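Local coordinates for protein A putative transcriptional regulator (Rhodococcus sp., PDB 2HKU) that probably binds DNA at cis-regulatory sites as a dimeric TetR-family transcriptional regulator, at residues A[109-112]-A[113-117]; A[127-130]-A[131-134]; A[163-166]-A[167-171]. One frame throughout, in Å; residues are numbered along the deposited sequence.

Contact 1 of 3, residues A[109-112]-A[113-117]. With EDO (1,2-ethanediol), chain H.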
ATOM      1  N   PRO A 109       9.808  -7.970   1.747  1.00 26.50           N
ATOM      2  CA  PRO A 109      10.712  -6.835   2.021  1.00 25.30           C
ATOM      3  C   PRO A 109      11.087  -5.965   0.779  1.00 26.15           C
ATOM      4  O   PRO A 109      11.283  -4.738   0.920  1.00 24.92           O
ATOM      5  CB  PRO A 109      11.975  -7.530   2.595  1.00 26.67           C
ATOM      6  CG  PRO A 109      11.447  -8.694   3.215  1.00 27.47           C
ATOM      7  CD  PRO A 109      10.390  -9.216   2.284  1.00 27.04           C
ATOM      8  N   SER A 110      11.224  -6.595  -0.419  1.00 24.46           N
ATOM      9  CA  SER A 110      11.422  -5.839  -1.674  1.00 24.50           C
ATOM     10  C   SER A 110      10.220  -4.977  -2.071  1.00 23.51           C
ATOM     11  O   SER A 110      10.398  -3.820  -2.407  1.00 24.84           O
ATOM     12  CB  SER A 110      11.800  -6.861  -2.798  1.00 24.40           C
ATOM     13  OG  SER A 110      13.067  -7.424  -2.470  1.00 24.60           O
ATOM     14  N   VAL A 111       8.996  -5.536  -2.042  1.00 25.02           N
ATOM     15  CA  VAL A 111       7.754  -4.741  -2.278  1.00 25.04           C
ATOM     16  C   VAL A 111       7.682  -3.612  -1.225  1.00 24.78           C
ATOM     17  O   VAL A 111       7.284  -2.455  -1.512  1.00 24.06           O
ATOM     18  CB  VAL A 111       6.483  -5.600  -2.158  1.00 25.39           C
ATOM     19  CG1 VAL A 111       5.204  -4.774  -2.375  1.00 26.18           C
ATOM     20  CG2 VAL A 111       6.526  -6.774  -3.142  1.00 26.35           C
ATOM     21  N   GLU A 112       7.951  -3.975   0.023  1.00 23.86           N
ATOM     22  CA  GLU A 112       7.853  -3.011   1.113  1.00 23.92           C
ATOM     23  C   GLU A 112       8.877  -1.862   0.952  1.00 22.54           C
ATOM     24  O   GLU A 112       8.525  -0.672   1.061  1.00 23.52           O
ATOM     25  CB  GLU A 112       7.975  -3.716   2.459  1.00 24.19           C
ATOM     26  CG  GLU A 112       8.110  -2.742   3.618  1.00 27.71           C
ATOM     27  CD  GLU A 112       8.450  -3.420   4.928  1.00 36.21           C
ATOM     28  OE1 GLU A 112       8.334  -4.696   5.047  1.00 36.91           O
ATOM     29  OE2 GLU A 112       8.835  -2.655   5.834  1.00 35.79           O
ATOM     30  N   LEU A 113      10.115  -2.162   0.622  1.00 20.79           N
ATOM     31  CA  LEU A 113      11.021  -1.087   0.223  1.00 22.60           C
ATOM     32  C   LEU A 113      10.524  -0.173  -0.920  1.00 21.49           C
ATOM     33  O   LEU A 113      10.736   1.076  -0.886  1.00 21.32           O
ATOM     34  CB  LEU A 113      12.374  -1.663  -0.203  1.00 23.35           C
ATOM     35  CG  LEU A 113      13.595  -0.817  -0.327  1.00 25.42           C
ATOM     36  CD1 LEU A 113      13.831  -0.209   1.085  1.00 28.53           C
ATOM     37  CD2 LEU A 113      14.767  -1.732  -0.701  1.00 26.79           C
ATOM     38  N   PHE A 114       9.887  -0.761  -1.937  1.00 20.92           N
ATOM     39  CA  PHE A 114       9.479   0.012  -3.081  1.00 20.11           C
ATOM     40  C   PHE A 114       8.277   0.878  -2.653  1.00 20.87           C
ATOM     41  O   PHE A 114       8.160   2.017  -3.097  1.00 20.03           O
ATOM     42  CB  PHE A 114       9.005  -0.933  -4.196  1.00 20.90           C
ATOM     43  CG  PHE A 114       8.463  -0.204  -5.410  1.00 23.14           C
ATOM     44  CD1 PHE A 114       9.261   0.694  -6.125  1.00 20.84           C
ATOM     45  CD2 PHE A 114       7.154  -0.466  -5.855  1.00 22.89           C
ATOM     46  CE1 PHE A 114       8.767   1.351  -7.267  1.00 27.01           C
ATOM     47  CE2 PHE A 114       6.657   0.141  -6.998  1.00 23.67           C
ATOM     48  CZ  PHE A 114       7.413   1.085  -7.714  1.00 24.19           C
ATOM     49  N   THR A 115       7.365   0.327  -1.835  1.00 21.81           N
ATOM     50  CA  THR A 115       6.290   1.179  -1.202  1.00 22.17           C
ATOM     51  C   THR A 115       6.876   2.385  -0.414  1.00 21.50           C
ATOM     52  O   THR A 115       6.325   3.519  -0.507  1.00 23.82           O
ATOM     53  CB  THR A 115       5.200   0.349  -0.346  1.00 20.26           C
ATOM     54  OG1 THR A 115       5.796  -0.153   0.858  1.00 26.39           O
ATOM     55  CG2 THR A 115       4.615  -0.742  -1.155  1.00 16.62           C
ATOM     56  N   SER A 116       7.980   2.176   0.319  1.00 20.54           N
ATOM     57  CA  SER A 116       8.655   3.278   1.052  1.00 22.07           C
ATOM     58  C   SER A 116       9.246   4.255   0.101  1.00 21.65           C
ATOM     59  O   SER A 116       9.099   5.525   0.279  1.00 21.96           O
ATOM     60  CB  SER A 116       9.726   2.804   2.020  1.00 22.48           C
ATOM     61  OG  SER A 116       9.021   2.070   3.011  1.00 29.51           O
ATOM     62  N   ALA A 117       9.848   3.706  -0.956  1.00 20.81           N
ATOM     63  CA  ALA A 117      10.322   4.589  -2.032  1.00 22.72           C
ATOM     64  C   ALA A 117       9.191   5.460  -2.681  1.00 22.83           C
ATOM     65  O   ALA A 117       9.444   6.628  -2.974  1.00 22.65           O
ATOM     66  CB  ALA A 117      11.082   3.843  -3.126  1.00 22.55           C
TER
HETATM   67  C1  EDO H 306       7.519   5.795   5.371  1.00 38.67           C
HETATM   68  O1  EDO H 306       7.494   5.545   6.837  1.00 29.18           O
HETATM   69  C2  EDO H 306       8.631   5.200   4.446  1.00 38.35           C
HETATM   70  O2  EDO H 306       8.914   6.109   3.271  1.00 43.25           O
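Thr115 and Ser116 both reach back to the backbone of Glu112 within one alpha-helix, 108-120. The helix belongs to the C-terminal region of an all-alpha, TetR-type fold. The contact is local, between residues one turn apart.

Leu113 N hydrogen-bonds to Pro109 O, Phe114 N to Ser110 O and Thr115 N to Val111 O. The bond from Thr115 N to Val111 O is 2.8 Å long and nearly straight, at 171°. Ser116 N continues the alpha-helical series to Glu112 O at 3.0 Å.

A side-chain bond is added to this series. Thr115 OG1 donates to Glu112 O over 2.8 Å. Its chi1 of 71° sets OG1 between the backbone N and the carbonyl carbon, and from there it meets the carbonyl three residues back. Glu112 O therefore accepts two hydrogen bonds, one from a backbone amide and one from a hydroxyl. The hydroxyl approaches from the side of the carbonyl oxygen, at a C=O...OG1 angle of 117°, while the amide comes in at a wider angle.

Other side-chain touches are few. Thr115 CG2 sets its methyl against a carbonyl, 3.2 Å from Val111 O, and makes a nonpolar touch with Val111 CG1 at 4.3 Å. The Glu112 chain is extended, and its OE1 is hydrogen-bonded to Thr180 OG1 of helix 161-181.

The larger side chains serve other helices. Leu113 packs on Phe67 of helix 63-87 and Phe33 of helix 21-36, whereas Val111 packs on Phe173 and Val176 of helix 161-181. Thr115 meets Ile177 of the second subunit, and Ser116 meets Leu119 of that subunit.

A 1,2-ethanediol, probably from the crystallisation liquor, bridges the two copies. Its O2 donates to Ser116 O at 3.1 Å, and the molecule is also hydrogen-bonded to Ser116 O of the second subunit.

Contact 2 of 3, residues A[127-130]-A[131-134]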
ATOM      1  N   LEU A 127      12.828  11.165 -10.165  1.00 50.36           N
ATOM      2  CA  LEU A 127      13.142  10.258  -9.098  1.00 46.86           C
ATOM      3  C   LEU A 127      11.720   9.612  -9.188  1.00 43.16           C
ATOM      4  O   LEU A 127      11.587   8.419  -9.175  1.00 39.75           O
ATOM      5  CB  LEU A 127      13.437  10.900  -7.746  1.00 47.74           C
ATOM      6  CG  LEU A 127      14.504  10.181  -6.906  1.00 48.28           C
ATOM      7  CD1 LEU A 127      15.836  10.006  -7.644  1.00 47.69           C
ATOM      8  CD2 LEU A 127      14.724  10.874  -5.570  1.00 47.01           C
ATOM      9  N   ARG A 128      10.692  10.470  -9.325  1.00 40.35           N
ATOM     10  CA  ARG A 128       9.365  10.107  -9.775  1.00 38.59           C
ATOM     11  C   ARG A 128       9.356   9.276 -11.107  1.00 36.42           C
ATOM     12  O   ARG A 128       8.583   8.356 -11.237  1.00 34.30           O
ATOM     13  CB  ARG A 128       8.518  11.366  -9.921  1.00 38.98           C
ATOM     14  CG  ARG A 128       7.059  11.136 -10.038  1.00 44.54           C
ATOM     15  CD  ARG A 128       6.452  12.009 -11.141  1.00 52.84           C
ATOM     16  NE  ARG A 128       4.995  12.108 -11.002  1.00 63.21           N
ATOM     17  CZ  ARG A 128       4.088  11.712 -11.910  1.00 66.58           C
ATOM     18  NH1 ARG A 128       4.462  11.188 -13.086  1.00 67.41           N
ATOM     19  NH2 ARG A 128       2.784  11.867 -11.643  1.00 67.75           N
ATOM     20  N   ASP A 129      10.237   9.603 -12.059  1.00 33.28           N
ATOM     21  CA  ASP A 129      10.356   8.851 -13.316  1.00 32.00           C
ATOM     22  C   ASP A 129      10.829   7.399 -13.149  1.00 29.51           C
ATOM     23  O   ASP A 129      10.386   6.488 -13.860  1.00 26.72           O
ATOM     24  CB  ASP A 129      11.252   9.612 -14.273  1.00 33.23           C
ATOM     25  CG  ASP A 129      10.635  10.959 -14.731  1.00 36.25           C
ATOM     26  OD1 ASP A 129       9.432  11.276 -14.480  1.00 37.99           O
ATOM     27  OD2 ASP A 129      11.405  11.722 -15.317  1.00 41.34           O
ATOM     28  N   LEU A 130      11.727   7.181 -12.199  1.00 28.25           N
ATOM     29  CA  LEU A 130      12.184   5.817 -11.843  1.00 29.75           C
ATOM     30  C   LEU A 130      10.990   5.022 -11.293  1.00 28.10           C
ATOM     31  O   LEU A 130      10.794   3.854 -11.667  1.00 29.07           O
ATOM     32  CB  LEU A 130      13.206   5.891 -10.710  1.00 31.27           C
ATOM     33  CG  LEU A 130      14.730   5.684 -10.824  1.00 34.65           C
ATOM     34  CD1 LEU A 130      15.258   5.914 -12.172  1.00 34.72           C
ATOM     35  CD2 LEU A 130      15.551   6.448  -9.753  1.00 29.44           C
ATOM     36  N   ILE A 131      10.220   5.671 -10.396  1.00 26.55           N
ATOM     37  CA  ILE A 131       9.066   5.086  -9.756  1.00 25.43           C
ATOM     38  C   ILE A 131       8.031   4.742 -10.809  1.00 24.17           C
ATOM     39  O   ILE A 131       7.496   3.618 -10.810  1.00 23.54           O
ATOM     40  CB  ILE A 131       8.360   6.031  -8.662  1.00 25.38           C
ATOM     41  CG1 ILE A 131       9.196   6.197  -7.361  1.00 28.23           C
ATOM     42  CG2 ILE A 131       7.015   5.440  -8.232  1.00 27.36           C
ATOM     43  CD1 ILE A 131       9.558   4.934  -6.652  1.00 30.43           C
ATOM     44  N   THR A 132       7.662   5.733 -11.650  1.00 21.66           N
ATOM     45  CA  THR A 132       6.634   5.504 -12.638  1.00 22.13           C
ATOM     46  C   THR A 132       7.070   4.492 -13.690  1.00 21.80           C
ATOM     47  O   THR A 132       6.255   3.682 -14.154  1.00 21.27           O
ATOM     48  CB  THR A 132       6.001   6.820 -13.237  1.00 22.91           C
ATOM     49  OG1 THR A 132       6.998   7.581 -13.855  1.00 28.11           O
ATOM     50  CG2 THR A 132       5.534   7.632 -12.192  1.00 22.52           C
ATOM     51  N   ASP A 133       8.321   4.528 -14.115  1.00 19.43           N
ATOM     52  CA  ASP A 133       8.708   3.536 -15.036  1.00 20.91           C
ATOM     53  C   ASP A 133       8.559   2.145 -14.432  1.00 19.77           C
ATOM     54  O   ASP A 133       8.183   1.257 -15.132  1.00 18.34           O
ATOM     55  CB  ASP A 133      10.154   3.687 -15.519  1.00 22.44           C
ATOM     56  CG  ASP A 133      10.305   4.743 -16.694  1.00 24.18           C
ATOM     57  OD1 ASP A 133       9.277   5.221 -17.243  1.00 25.47           O
ATOM     58  OD2 ASP A 133      11.461   5.059 -17.009  1.00 28.18           O
ATOM     59  N   THR A 134       8.969   1.991 -13.172  1.00 21.01           N
ATOM     60  CA  THR A 134       8.972   0.714 -12.396  1.00 21.42           C
ATOM     61  C   THR A 134       7.556   0.200 -12.258  1.00 21.49           C
ATOM     62  O   THR A 134       7.282  -0.921 -12.553  1.00 19.68           O
ATOM     63  CB  THR A 134       9.730   0.847 -11.010  1.00 21.24           C
ATOM     64  OG1 THR A 134      11.093   1.258 -11.262  1.00 21.56           O
ATOM     65  CG2 THR A 134       9.752  -0.524 -10.171  1.00 19.54           C
TER
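This is a local contact between successive turns near the start of helix 125-152, in the C-terminal region. Two threonines bond back to carbonyls four residues earlier.

Thr132 N donates to Arg128 O at 2.8 Å, and Thr132 OG1 adds a longer bond of 3.2 Å to the same oxygen. Thr134 repeats the pairing on Leu130 O. Thr134 N lies 3.0 Å and Thr134 OG1 2.6 Å from Leu130 O. The two donors approach from opposite faces of the carbonyl plane. A chi1 of -59° puts Thr134 OG1 beside its own backbone N, facing the preceding turn.

Thr132 CG2 touches Arg128 NH1 at 3.8 Å, and the guanidinium meets the methyl at an oblique angle. Asp133 CB and CG both lie 3.3 Å from Asp129 O, which accepts the Asp133 N bond.

Ile131 packs on Phe114 and Met118 of helix 108-120, and Thr134 on Cys72 of helix 63-87. Arg128 and Thr132 both lie on Ala181 of the second subunit.

Threonine hydroxyls that share a carbonyl with their own amide are a familiar feature of alpha-helices, here in a helix that faces both its own bundle and the dimer partner.

Contact 3 of 3, residues A[163-166]-A[167-171]. With EDO (1,2-ethanediol), chain D.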
ATOM      1  N   VAL A 163      -6.335  -3.043 -16.389  1.00 30.98           N
ATOM      2  CA  VAL A 163      -6.989  -2.819 -15.055  1.00 30.58           C
ATOM      3  C   VAL A 163      -6.841  -4.030 -14.133  1.00 29.14           C
ATOM      4  O   VAL A 163      -6.598  -3.894 -12.948  1.00 28.80           O
ATOM      5  CB  VAL A 163      -8.482  -2.373 -15.208  1.00 30.87           C
ATOM      6  CG1 VAL A 163      -9.237  -2.414 -13.924  1.00 29.52           C
ATOM      7  CG2 VAL A 163      -8.533  -0.990 -15.818  1.00 34.87           C
ATOM      8  N   GLU A 164      -6.884  -5.226 -14.703  1.00 28.13           N
ATOM      9  CA  GLU A 164      -6.768  -6.419 -13.908  1.00 25.98           C
ATOM     10  C   GLU A 164      -5.352  -6.534 -13.350  1.00 26.57           C
ATOM     11  O   GLU A 164      -5.144  -7.010 -12.225  1.00 24.48           O
ATOM     12  CB  GLU A 164      -7.167  -7.630 -14.719  1.00 25.97           C
ATOM     13  CG  GLU A 164      -8.615  -7.652 -15.160  1.00 25.49           C
ATOM     14  CD  GLU A 164      -9.526  -8.231 -14.078  1.00 30.91           C
ATOM     15  OE1 GLU A 164      -9.021  -8.552 -12.968  1.00 31.13           O
ATOM     16  OE2 GLU A 164     -10.743  -8.390 -14.331  1.00 33.84           O
ATOM     17  N   SER A 165      -4.349  -6.120 -14.142  1.00 25.60           N
ATOM     18  CA  SER A 165      -2.974  -6.098 -13.629  1.00 23.65           C
ATOM     19  C   SER A 165      -2.836  -5.113 -12.484  1.00 22.02           C
ATOM     20  O   SER A 165      -2.104  -5.398 -11.522  1.00 21.20           O
ATOM     21  CB  SER A 165      -1.900  -5.797 -14.715  1.00 23.95           C
ATOM     22  OG  SER A 165      -0.586  -6.114 -14.145  1.00 24.11           O
ATOM     23  N   LYS A 166      -3.447  -3.919 -12.618  1.00 20.35           N
ATOM     24  CA  LYS A 166      -3.350  -2.914 -11.591  1.00 22.08           C
ATOM     25  C   LYS A 166      -4.107  -3.308 -10.329  1.00 21.29           C
ATOM     26  O   LYS A 166      -3.717  -2.917  -9.255  1.00 21.64           O
ATOM     27  CB  LYS A 166      -3.888  -1.562 -12.112  1.00 23.57           C
ATOM     28  CG  LYS A 166      -2.973  -0.935 -13.238  1.00 24.39           C
ATOM     29  CD  LYS A 166      -3.655   0.263 -13.875  1.00 27.15           C
ATOM     30  CE  LYS A 166      -2.653   0.967 -14.883  1.00 32.53           C
ATOM     31  NZ  LYS A 166      -3.263   2.391 -15.074  1.00 38.80           N
ATOM     32  N   ALA A 167      -5.217  -4.032 -10.479  1.00 18.67           N
ATOM     33  CA  ALA A 167      -5.965  -4.570  -9.328  1.00 20.90           C
ATOM     34  C   ALA A 167      -5.160  -5.591  -8.601  1.00 20.44           C
ATOM     35  O   ALA A 167      -5.160  -5.636  -7.359  1.00 21.57           O
ATOM     36  CB  ALA A 167      -7.309  -5.198  -9.804  1.00 20.01           C
ATOM     37  N   PHE A 168      -4.399  -6.381  -9.346  1.00 18.85           N
ATOM     38  CA  PHE A 168      -3.489  -7.365  -8.734  1.00 19.05           C
ATOM     39  C   PHE A 168      -2.323  -6.598  -7.979  1.00 18.46           C
ATOM     40  O   PHE A 168      -2.055  -6.815  -6.808  1.00 19.57           O
ATOM     41  CB  PHE A 168      -2.871  -8.310  -9.778  1.00 18.95           C
ATOM     42  CG  PHE A 168      -1.802  -9.295  -9.136  1.00 21.24           C
ATOM     43  CD1 PHE A 168      -2.218 -10.429  -8.449  1.00 21.83           C
ATOM     44  CD2 PHE A 168      -0.425  -9.025  -9.219  1.00 20.17           C
ATOM     45  CE1 PHE A 168      -1.244 -11.318  -7.852  1.00 16.68           C
ATOM     46  CE2 PHE A 168       0.576  -9.837  -8.670  1.00 23.27           C
ATOM     47  CZ  PHE A 168       0.173 -10.995  -7.917  1.00 18.17           C
ATOM     48  N   TRP A 169      -1.635  -5.704  -8.664  1.00 18.06           N
ATOM     49  CA  TRP A 169      -0.548  -4.981  -8.008  1.00 18.19           C
ATOM     50  C   TRP A 169      -0.947  -4.106  -6.783  1.00 18.54           C
ATOM     51  O   TRP A 169      -0.206  -4.043  -5.820  1.00 17.85           O
ATOM     52  CB  TRP A 169       0.337  -4.221  -9.035  1.00 18.32           C
ATOM     53  CG  TRP A 169       1.406  -5.199  -9.592  1.00 20.66           C
ATOM     54  CD1 TRP A 169       1.404  -5.817 -10.823  1.00 23.30           C
ATOM     55  CD2 TRP A 169       2.529  -5.694  -8.884  1.00 18.90           C
ATOM     56  NE1 TRP A 169       2.486  -6.692 -10.902  1.00 22.74           N
ATOM     57  CE2 TRP A 169       3.185  -6.619  -9.718  1.00 24.13           C
ATOM     58  CE3 TRP A 169       3.034  -5.476  -7.577  1.00 18.82           C
ATOM     59  CZ2 TRP A 169       4.324  -7.310  -9.302  1.00 22.64           C
ATOM     60  CZ3 TRP A 169       4.189  -6.151  -7.182  1.00 23.05           C
ATOM     61  CH2 TRP A 169       4.856  -6.992  -8.060  1.00 20.14           C
ATOM     62  N   SER A 170      -2.014  -3.321  -6.891  1.00 16.96           N
ATOM     63  CA  SER A 170      -2.393  -2.488  -5.713  1.00 19.64           C
ATOM     64  C   SER A 170      -2.834  -3.291  -4.499  1.00 18.65           C
ATOM     65  O   SER A 170      -2.523  -2.906  -3.395  1.00 18.62           O
ATOM     66  CB  SER A 170      -3.495  -1.535  -6.078  1.00 20.00           C
ATOM     67  OG  SER A 170      -4.525  -2.269  -6.670  1.00 27.73           O
ATOM     68  N   ALA A 171      -3.482  -4.449  -4.721  1.00 20.39           N
ATOM     69  CA  ALA A 171      -3.700  -5.484  -3.626  1.00 20.90           C
ATOM     70  C   ALA A 171      -2.370  -5.966  -2.994  1.00 20.75           C
ATOM     71  O   ALA A 171      -2.193  -6.008  -1.758  1.00 19.41           O
ATOM     72  CB  ALA A 171      -4.511  -6.726  -4.170  1.00 22.10           C
TER
HETATM   73  C1  EDO D 302       2.034 -10.922 -11.950  1.00 27.62           C
HETATM   74  O1  EDO D 302       2.639 -11.644 -13.063  1.00 29.15           O
HETATM   75  C2  EDO D 302       3.226 -10.248 -11.313  1.00 20.03           C
HETATM   76  O2  EDO D 302       3.493  -9.116 -12.180  1.00 27.68           O
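Ser165 and Trp169 meet one turn apart on helix 161-181, in a local and largely buried contact. The helix is part of the C-terminal helical region of a TetR-family regulator.

Ser165 OG lies in the plane of the indole at its edge, 3.9 Å from Trp169 CD1. The hydroxyl itself is hydrogen-bonded to His139 O. Phe168 CE2 sits over one face of the Trp169 indole, offset toward the rim and 4.2 Å above the plane.

A 1,2-ethanediol, probably from the crystallisation liquor, lies by both rings. Trp169 NE1 donates to O2 of the ethanediol at 2.9 Å, with the bond bent to 142°. C1 of the ethanediol touches Phe168 CE2 at 3.7 Å. Glu83 OE2, Ser141 OG and Leu146 N are also hydrogen-bonded to the molecule.

Lys166 O accepts from Ser170 N at 2.9 Å and from Ser170 OG at 2.8 Å. With chi1 at 52°, the hydroxyl turns back toward the previous turn. Such a serine bond to the carbonyl four residues earlier is common in helices.

Charged ends find partners farther off. Glu164 forms a salt bridge with Arg158, and Lys166 forms one with Glu192 of the second subunit.

Phe168 packs on Leu99 and Leu103 of helix 92-104 and on Ile197 of helix 190-201. Trp169 lies on Leu138 of helix 125-152, while Ala167 and Ser170 face the second subunit.

In the fold
The three contacts follow one another along the chain. None nests in or crosses another, and none closes a loop, since each joins successive turns of one helix. Contact 1 comes first, on helix 108-120. Contact 2 follows on the next helix, 125-152, and touches contact 1 directly: Phe114 CE1 lies 3.6 Å from Thr134 CG2. Both also pack on helix 63-87. Contact 3, on helix 161-181, brings that helix against helices 92-104, 125-152 and 190-201. Its nearest atoms are about 5 Å from contact 1 and about 8 Å from contact 2. All three lie in the C-terminal region of the TetR-type chain, and each meets the second subunit.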